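Tyrosine-protein phosphatase non-receptor type 18 (Homo sapiens, PDB 2OC3) removes phosphate from phosphotyrosine residues of proteins, including autophosphorylated tyrosine kinases, through the catalytic domain present in this chain. Local coordinates at residues L117-W120 with R121-E125; P155-G159 with L160-T164; T245-Y248 with V249-L253. All blocks are in the same frame, centred on the assembly; numbering follows the deposited sequence.

Contact 1: residues L117-W120 with R121-E125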
loop_
_atom_site.group_PDB
_atom_site.type_symbol
_atom_site.label_atom_id
_atom_site.label_comp_id
_atom_site.label_asym_id
_atom_site.label_seq_id
_atom_site.Cartn_x
_atom_site.Cartn_y
_atom_site.Cartn_z
ATOM N N LEU A 117 17.568 1.900 0.292
ATOM C CA LEU A 117 17.913 2.542 1.551
ATOM C C LEU A 117 16.754 3.460 1.988
ATOM O O LEU A 117 16.390 3.528 3.193
ATOM C CB LEU A 117 19.258 3.315 1.443
ATOM C CG LEU A 117 19.626 4.186 2.634
ATOM C CD1 LEU A 117 19.692 3.349 3.900
ATOM C CD2 LEU A 117 20.976 4.850 2.371
ATOM N N ASP A 118 16.181 4.206 1.036
ATOM C CA ASP A 118 15.069 5.094 1.374
ATOM C C ASP A 118 13.824 4.348 1.868
ATOM O O ASP A 118 13.118 4.782 2.780
ATOM C CB ASP A 118 14.744 5.995 0.204
ATOM C CG ASP A 118 15.893 6.936 -0.160
ATOM O OD1 ASP A 118 16.700 7.279 0.745
ATOM O OD2 ASP A 118 15.949 7.322 -1.358
ATOM N N PHE A 119 13.543 3.209 1.243
ATOM C CA PHE A 119 12.470 2.342 1.691
ATOM C C PHE A 119 12.651 1.930 3.158
ATOM O O PHE A 119 11.729 2.021 3.956
ATOM C CB PHE A 119 12.380 1.110 0.783
ATOM C CG PHE A 119 11.322 0.163 1.158
ATOM C CD1 PHE A 119 10.036 0.325 0.655
ATOM C CD2 PHE A 119 11.597 -0.934 1.946
ATOM C CE1 PHE A 119 9.035 -0.600 0.963
ATOM C CE2 PHE A 119 10.606 -1.829 2.281
ATOM C CZ PHE A 119 9.323 -1.650 1.800
ATOM N N TRP A 120 13.866 1.521 3.517
ATOM C CA TRP A 120 14.107 1.157 4.944
ATOM C C TRP A 120 14.098 2.367 5.870
ATOM O O TRP A 120 13.633 2.277 6.989
ATOM C CB TRP A 120 15.360 0.298 5.096
ATOM C CG TRP A 120 15.121 -1.107 4.612
ATOM C CD1 TRP A 120 15.661 -1.707 3.512
ATOM C CD2 TRP A 120 14.226 -2.059 5.196
ATOM N NE1 TRP A 120 15.144 -2.968 3.376
ATOM C CE2 TRP A 120 14.289 -3.230 4.401
ATOM C CE3 TRP A 120 13.402 -2.059 6.313
ATOM C CZ2 TRP A 120 13.531 -4.379 4.696
ATOM C CZ3 TRP A 120 12.676 -3.218 6.614
ATOM C CH2 TRP A 120 12.740 -4.339 5.784
ATOM N N ARG A 121 14.559 3.534 5.404
ATOM C CA ARG A 121 14.400 4.749 6.217
ATOM C C ARG A 121 12.924 5.024 6.540
ATOM O O ARG A 121 12.555 5.412 7.664
ATOM C CB ARG A 121 14.984 5.963 5.483
ATOM C CG ARG A 121 16.511 6.014 5.406
ATOM C CD ARG A 121 17.007 7.061 4.359
ATOM N NE ARG A 121 16.677 8.399 4.777
ATOM C CZ ARG A 121 16.387 9.436 3.978
ATOM N NH1 ARG A 121 16.363 9.354 2.648
ATOM N NH2 ARG A 121 16.158 10.582 4.564
ATOM N N LEU A 122 12.068 4.816 5.534
ATOM C CA LEU A 122 10.619 4.984 5.694
ATOM C C LEU A 122 10.116 4.004 6.754
ATOM O O LEU A 122 9.474 4.416 7.726
ATOM C CB LEU A 122 9.892 4.785 4.348
ATOM C CG LEU A 122 8.369 4.869 4.295
ATOM C CD1 LEU A 122 7.933 5.086 2.840
ATOM C CD2 LEU A 122 7.698 3.608 4.804
ATOM N N VAL A 123 10.429 2.713 6.570
ATOM C CA VAL A 123 9.935 1.694 7.487
ATOM C C VAL A 123 10.428 2.004 8.920
ATOM O O VAL A 123 9.669 1.931 9.889
ATOM C CB VAL A 123 10.400 0.314 7.006
ATOM C CG1 VAL A 123 10.173 -0.740 8.099
ATOM C CG2 VAL A 123 9.699 -0.041 5.701
ATOM N N TRP A 124 11.700 2.365 9.050
ATOM C CA TRP A 124 12.261 2.604 10.395
ATOM C C TRP A 124 11.679 3.872 11.038
ATOM O O TRP A 124 11.233 3.911 12.183
ATOM C CB TRP A 124 13.769 2.735 10.271
ATOM C CG TRP A 124 14.473 2.645 11.606
ATOM C CD1 TRP A 124 14.759 3.679 12.455
ATOM C CD2 TRP A 124 14.885 1.446 12.275
ATOM N NE1 TRP A 124 15.336 3.204 13.600
ATOM C CE2 TRP A 124 15.469 1.847 13.504
ATOM C CE3 TRP A 124 14.861 0.093 11.949
ATOM C CZ2 TRP A 124 15.966 0.929 14.419
ATOM C CZ3 TRP A 124 15.390 -0.810 12.865
ATOM C CH2 TRP A 124 15.926 -0.376 14.077
ATOM N N GLU A 125 11.706 4.952 10.278
ATOM C CA GLU A 125 11.313 6.264 10.833
ATOM C C GLU A 125 9.892 6.251 11.388
ATOM O O GLU A 125 9.632 6.823 12.466
ATOM C CB GLU A 125 11.434 7.369 9.775
ATOM C CG GLU A 125 10.945 8.734 10.289
ATOM C CD GLU A 125 11.365 9.915 9.425
ATOM O OE1 GLU A 125 12.087 9.736 8.417
ATOM O OE2 GLU A 125 10.950 11.040 9.822
#
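Val123 meets two aromatic rings with its two methyl groups, CG2 lying over one face of the Phe119 ring, 4.0 Å from Phe119 CE2, while CG1 comes obliquely to the indole of Trp120, 3.8 Å from Trp120 CZ3. Over one face of that indole sits Phe119 CD2, offset toward the rim. At the third flat group, Asp118 OD1 lies at the edge of the Arg121 guanidinium and almost exactly in its plane. The contacts across the two segments are i to i+3 and i to i+4 contacts within the single alpha-helix 116-125, which lies against the central sheet of the protein tyrosine phosphatase domain. A beta-branched valine suits its place, since the fork at CB sends one methyl to each ring. Trp120 CG is turned anti to its carbonyl carbon, and the indole runs alongside Val123, pointing the same way, and packs on Ile163 of strand 161-170 and on Leu180 and Val182 of strand 175-184.

On another side of the helix, Arg121 bends at chi3 (67°), bringing its guanidinium back toward the preceding turn. There Arg121 NH1 donates to Asp118 OD1 over 2.8 Å in a buried salt bridge. Its NH2 is bound by the carbonyls of Leu81 and Ser88, so the cation is held by charge and by backbone oxygens together, a grip that should fix its rotation and probably favours an ionised Asp118. The carboxylate and guanidinium planes are 67° apart: NH1 reaches Asp118 OD1 from above the carboxylate plane, 52° out of it.

Contact 2: residues P155-G159 with L160-T164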
loop_
_atom_site.group_PDB
_atom_site.type_symbol
_atom_site.label_atom_id
_atom_site.label_comp_id
_atom_site.label_asym_id
_atom_site.label_seq_id
_atom_site.Cartn_x
_atom_site.Cartn_y
_atom_site.Cartn_z
ATOM N N PRO A 155 21.927 -12.543 4.951
ATOM C CA PRO A 155 21.465 -11.202 5.318
ATOM C C PRO A 155 21.762 -10.194 4.226
ATOM O O PRO A 155 22.745 -10.336 3.479
ATOM C CB PRO A 155 22.305 -10.857 6.551
ATOM C CG PRO A 155 22.714 -12.183 7.120
ATOM C CD PRO A 155 22.889 -13.078 5.932
ATOM N N LEU A 156 20.936 -9.169 4.158
ATOM C CA LEU A 156 21.069 -8.118 3.169
ATOM C C LEU A 156 21.522 -6.837 3.869
ATOM O O LEU A 156 20.855 -6.385 4.798
ATOM C CB LEU A 156 19.722 -7.926 2.495
ATOM C CG LEU A 156 19.583 -6.904 1.388
ATOM C CD1 LEU A 156 20.648 -7.140 0.309
ATOM C CD2 LEU A 156 18.176 -7.027 0.820
ATOM N N GLN A 157 22.664 -6.283 3.454
ATOM C CA GLN A 157 23.112 -4.969 3.920
ATOM C C GLN A 157 22.684 -3.928 2.887
ATOM O O GLN A 157 23.032 -4.015 1.705
ATOM C CB GLN A 157 24.635 -4.941 4.144
ATOM C CG GLN A 157 25.155 -3.704 4.901
ATOM C CD GLN A 157 24.956 -3.782 6.425
ATOM O OE1 GLN A 157 25.100 -4.846 7.029
ATOM N NE2 GLN A 157 24.620 -2.656 7.040
ATOM N N THR A 158 21.881 -2.977 3.320
ATOM C CA THR A 158 21.498 -1.848 2.521
ATOM C C THR A 158 21.864 -0.601 3.287
ATOM O O THR A 158 21.216 -0.239 4.271
ATOM C CB THR A 158 19.998 -1.838 2.267
ATOM O OG1 THR A 158 19.586 -3.139 1.801
ATOM C CG2 THR A 158 19.671 -0.735 1.249
ATOM N N GLY A 159 22.932 0.067 2.876
ATOM C CA GLY A 159 23.431 1.173 3.644
ATOM C C GLY A 159 23.669 0.717 5.072
ATOM O O GLY A 159 24.254 -0.348 5.319
ATOM N N LEU A 160 23.148 1.510 5.995
ATOM C CA LEU A 160 23.287 1.263 7.408
ATOM C C LEU A 160 22.278 0.232 7.997
ATOM O O LEU A 160 22.302 0.001 9.202
ATOM C CB LEU A 160 23.140 2.593 8.150
ATOM C CG LEU A 160 24.207 3.669 7.901
ATOM C CD1 LEU A 160 23.812 4.937 8.665
ATOM C CD2 LEU A 160 25.587 3.173 8.332
ATOM N N PHE A 161 21.446 -0.379 7.156
ATOM C CA PHE A 161 20.465 -1.402 7.570
ATOM C C PHE A 161 20.954 -2.802 7.254
ATOM O O PHE A 161 21.419 -3.044 6.161
ATOM C CB PHE A 161 19.126 -1.175 6.872
ATOM C CG PHE A 161 18.446 0.072 7.271
ATOM C CD1 PHE A 161 17.583 0.104 8.344
ATOM C CD2 PHE A 161 18.690 1.245 6.591
ATOM C CE1 PHE A 161 16.987 1.309 8.722
ATOM C CE2 PHE A 161 18.045 2.436 6.953
ATOM C CZ PHE A 161 17.221 2.453 8.025
ATOM N N CYS A 162 20.804 -3.727 8.203
ATOM C CA CYS A 162 21.103 -5.117 8.016
ATOM C C CYS A 162 19.794 -5.863 8.218
ATOM O O CYS A 162 19.201 -5.784 9.310
ATOM C CB CYS A 162 22.174 -5.567 9.009
ATOM S SG CYS A 162 22.541 -7.323 8.834
ATOM N N ILE A 163 19.329 -6.510 7.155
ATOM C CA ILE A 163 18.092 -7.263 7.172
ATOM C C ILE A 163 18.414 -8.755 7.237
ATOM O O ILE A 163 19.199 -9.248 6.432
ATOM C CB ILE A 163 17.236 -6.993 5.891
ATOM C CG1 ILE A 163 17.276 -5.500 5.512
ATOM C CG2 ILE A 163 15.796 -7.546 6.063
ATOM C CD1 ILE A 163 16.665 -4.597 6.542
ATOM N N THR A 164 17.824 -9.441 8.218
ATOM C CA THR A 164 18.000 -10.881 8.404
ATOM C C THR A 164 16.671 -11.601 8.330
ATOM O O THR A 164 15.689 -11.139 8.867
ATOM C CB THR A 164 18.644 -11.149 9.768
ATOM O OG1 THR A 164 19.914 -10.483 9.830
ATOM C CG2 THR A 164 18.863 -12.614 10.000
#
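Pro155 opens this tight beta hairpin by touching the far strand with its ring: Pro155 CB is 4.2 Å from Cys162 SG and close to the hydroxyl of Thr164. Leu156 follows in a hydrogen-bonded antiparallel pair with Ile163; Leu156 N donates to Ile163 O at 2.9 Å, and Ile163 N returns a nearly straight bond to Leu156 O. Their side chains lie on the face shared with Thr158 and Phe161. On that face Ile163 is buried and packs on Trp120 of helix 116-125, whereas the partly exposed Leu156 lies against Arg147.

Gln157, in the non-hydrogen-bonded pair with Cys162, is on the other face. A bend at chi2 (79°) swings its amide along the hairpin, bringing Gln157 OE1 to 3.6 Å from Cys162 CB, while Gln157 NE2 donates to Gly159 O over 2.9 Å, with that oxygen in the amide plane. The side chain thus braces the turn carbonyl. Thr158 and Phe161 close the hairpin through two backbone bonds, and Thr158 O also meets the Phe161 ring at its edge. Between them Gly159 and Leu160 form a type II' turn, whose first corner needs the positive phi of Gly159 (54°), easy for a residue without a side chain.

Strand 156-158 is the outermost on this side of the mixed sheet, while strand 161-170 also pairs with strand 175-184, and helix 116-125 lies over the face of Thr158, Phe161 and Ile163.

Contact 3: residues T245-Y248 with V249-L253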
loop_
_atom_site.group_PDB
_atom_site.type_symbol
_atom_site.label_atom_id
_atom_site.label_comp_id
_atom_site.label_asym_id
_atom_site.label_seq_id
_atom_site.Cartn_x
_atom_site.Cartn_y
_atom_site.Cartn_z
ATOM N N THR A 245 -8.048 -0.016 0.781
ATOM C CA THR A 245 -9.495 0.161 0.872
ATOM C C THR A 245 -10.140 -1.038 1.578
ATOM O O THR A 245 -11.055 -0.862 2.403
ATOM C CB THR A 245 -10.138 0.353 -0.517
ATOM O OG1 THR A 245 -9.555 1.500 -1.148
ATOM C CG2 THR A 245 -11.648 0.552 -0.380
ATOM N N VAL A 246 -9.679 -2.252 1.279
ATOM C CA VAL A 246 -10.236 -3.430 1.923
ATOM C C VAL A 246 -10.000 -3.338 3.437
ATOM O O VAL A 246 -10.892 -3.603 4.263
ATOM C CB VAL A 246 -9.608 -4.716 1.335
ATOM C CG1 VAL A 246 -9.944 -5.968 2.211
ATOM C CG2 VAL A 246 -10.021 -4.902 -0.111
ATOM N N ASP A 247 -8.801 -2.939 3.825
ATOM C CA ASP A 247 -8.506 -2.829 5.244
ATOM C C ASP A 247 -9.323 -1.733 5.881
ATOM O O ASP A 247 -9.807 -1.918 7.006
ATOM C CB ASP A 247 -7.038 -2.518 5.515
ATOM C CG ASP A 247 -6.757 -2.402 6.990
ATOM O OD1 ASP A 247 -6.649 -3.468 7.636
ATOM O OD2 ASP A 247 -6.641 -1.282 7.498
ATOM N N TYR A 248 -9.422 -0.566 5.241
ATOM C CA TYR A 248 -10.246 0.540 5.763
ATOM C C TYR A 248 -11.694 0.066 6.026
ATOM O O TYR A 248 -12.271 0.295 7.118
ATOM C CB TYR A 248 -10.197 1.694 4.768
ATOM C CG TYR A 248 -10.898 2.971 5.195
ATOM C CD1 TYR A 248 -10.162 4.061 5.648
ATOM C CD2 TYR A 248 -12.273 3.116 5.028
ATOM C CE1 TYR A 248 -10.794 5.256 6.000
ATOM C CE2 TYR A 248 -12.906 4.304 5.381
ATOM C CZ TYR A 248 -12.153 5.349 5.871
ATOM O OH TYR A 248 -12.742 6.561 6.209
ATOM N N VAL A 249 -12.298 -0.569 5.026
ATOM C CA VAL A 249 -13.682 -1.040 5.151
ATOM C C VAL A 249 -13.785 -2.121 6.226
ATOM O O VAL A 249 -14.754 -2.148 7.015
ATOM C CB VAL A 249 -14.267 -1.466 3.808
ATOM C CG1 VAL A 249 -15.713 -2.004 3.990
ATOM C CG2 VAL A 249 -14.228 -0.295 2.832
ATOM N N ARG A 250 -12.795 -2.992 6.317
ATOM C CA ARG A 250 -12.820 -4.026 7.343
ATOM C C ARG A 250 -12.708 -3.413 8.724
ATOM O O ARG A 250 -13.338 -3.908 9.657
ATOM C CB ARG A 250 -11.689 -5.016 7.111
ATOM C CG ARG A 250 -11.704 -6.212 8.046
ATOM C CD ARG A 250 -10.775 -7.300 7.565
ATOM N NE ARG A 250 -10.731 -8.390 8.548
ATOM C CZ ARG A 250 -9.936 -8.396 9.611
ATOM N NH1 ARG A 250 -9.065 -7.445 9.868
ATOM N NH2 ARG A 250 -9.988 -9.435 10.452
ATOM N N GLN A 251 -11.922 -2.366 8.898
ATOM C CA GLN A 251 -11.827 -1.706 10.187
ATOM C C GLN A 251 -13.168 -1.075 10.553
ATOM O O GLN A 251 -13.584 -1.168 11.726
ATOM C CB GLN A 251 -10.724 -0.682 10.194
ATOM C CG GLN A 251 -9.334 -1.328 10.101
ATOM C CD GLN A 251 -9.065 -2.320 11.231
ATOM O OE1 GLN A 251 -9.300 -3.537 11.126
ATOM N NE2 GLN A 251 -8.554 -1.784 12.321
ATOM N N LEU A 252 -13.857 -0.464 9.601
ATOM C CA LEU A 252 -15.216 0.059 9.877
ATOM C C LEU A 252 -16.128 -1.068 10.334
ATOM O O LEU A 252 -16.892 -0.935 11.295
ATOM C CB LEU A 252 -15.839 0.725 8.649
ATOM C CG LEU A 252 -15.227 2.045 8.180
ATOM C CD1 LEU A 252 -15.968 2.518 6.901
ATOM C CD2 LEU A 252 -15.218 3.096 9.302
ATOM N N LEU A 253 -16.071 -2.195 9.653
ATOM C CA LEU A 253 -16.956 -3.323 9.950
ATOM C C LEU A 253 -16.701 -3.852 11.350
ATOM O O LEU A 253 -17.640 -4.044 12.151
ATOM C CB LEU A 253 -16.724 -4.438 8.936
ATOM C CG LEU A 253 -17.603 -5.673 9.010
ATOM C CD1 LEU A 253 -19.041 -5.295 8.704
ATOM C CD2 LEU A 253 -17.086 -6.710 8.029
HETATM O O HOH W 1 -8.901 -4.815 8.703
#
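Tyr248 and Leu252 meet obliquely one turn apart on helix 238-254, the helix that follows the phosphate-binding signature loop in the protein tyrosine phosphatase fold. Tyr248 CG is anti to the backbone N (chi1 -175°), while Leu252 CG is turned anti to its carbonyl carbon (chi1 -69°), a pairing that brings Leu252 CD1 to 3.9 Å from Tyr248 CE2. The aromatic carbons of Tyr248 and the branched end of Leu252 suit an apolar contact, and both partly exposed residues also pack on Val99. On another side of the helix, Val249 CG2 rests 4.2 Å from Thr245 CG2, while Thr245 OG1 bonds back to Gly241 O.

Asp247 and Gln251 are neighbours in a polar cluster. Gln251 CG lies 3.7 Å from Asp247 OD2, and a bend at chi2 then folds the amide round, nearly parallel to the carboxylate (planes 13° apart). The same OD2 has stronger partners, a salt bridge from Arg219 and a hydrogen bond with Tyr105 OH, which would favour a charged aspartate. Arg250, extended from CG to NE, carries its guanidinium to a water rather than directly to Asp247. That water lies at the guanidinium edge, accepts from Arg250 NH1 at 2.9 Å and is 2.8 Å from both Asp247 OD1 and Gln251 OE1.

Overall arrangement
Contacts 1 and 2 form one packed unit: their centres are 12 Å apart, and the helix of contact 1 lies directly on the hairpin of contact 2. Trp120 CE2 comes to 3.5 Å from Ile163 CD1, and Leu117 CD1 to 3.6 Å from Phe161 CD2. Contact 3 lies on the opposite side of the chain's centre, its centre 26 Å from that of contact 1 and 33 Å from that of contact 2. The predicted nucleophile Cys233 falls about 10 Å from Phe119 by side chains, and the side chain of Thr245 is about 9 Å from Gly238 of the probable substrate-binding loop. Contact 2 is remote from these sites, at the sheet's outer edge.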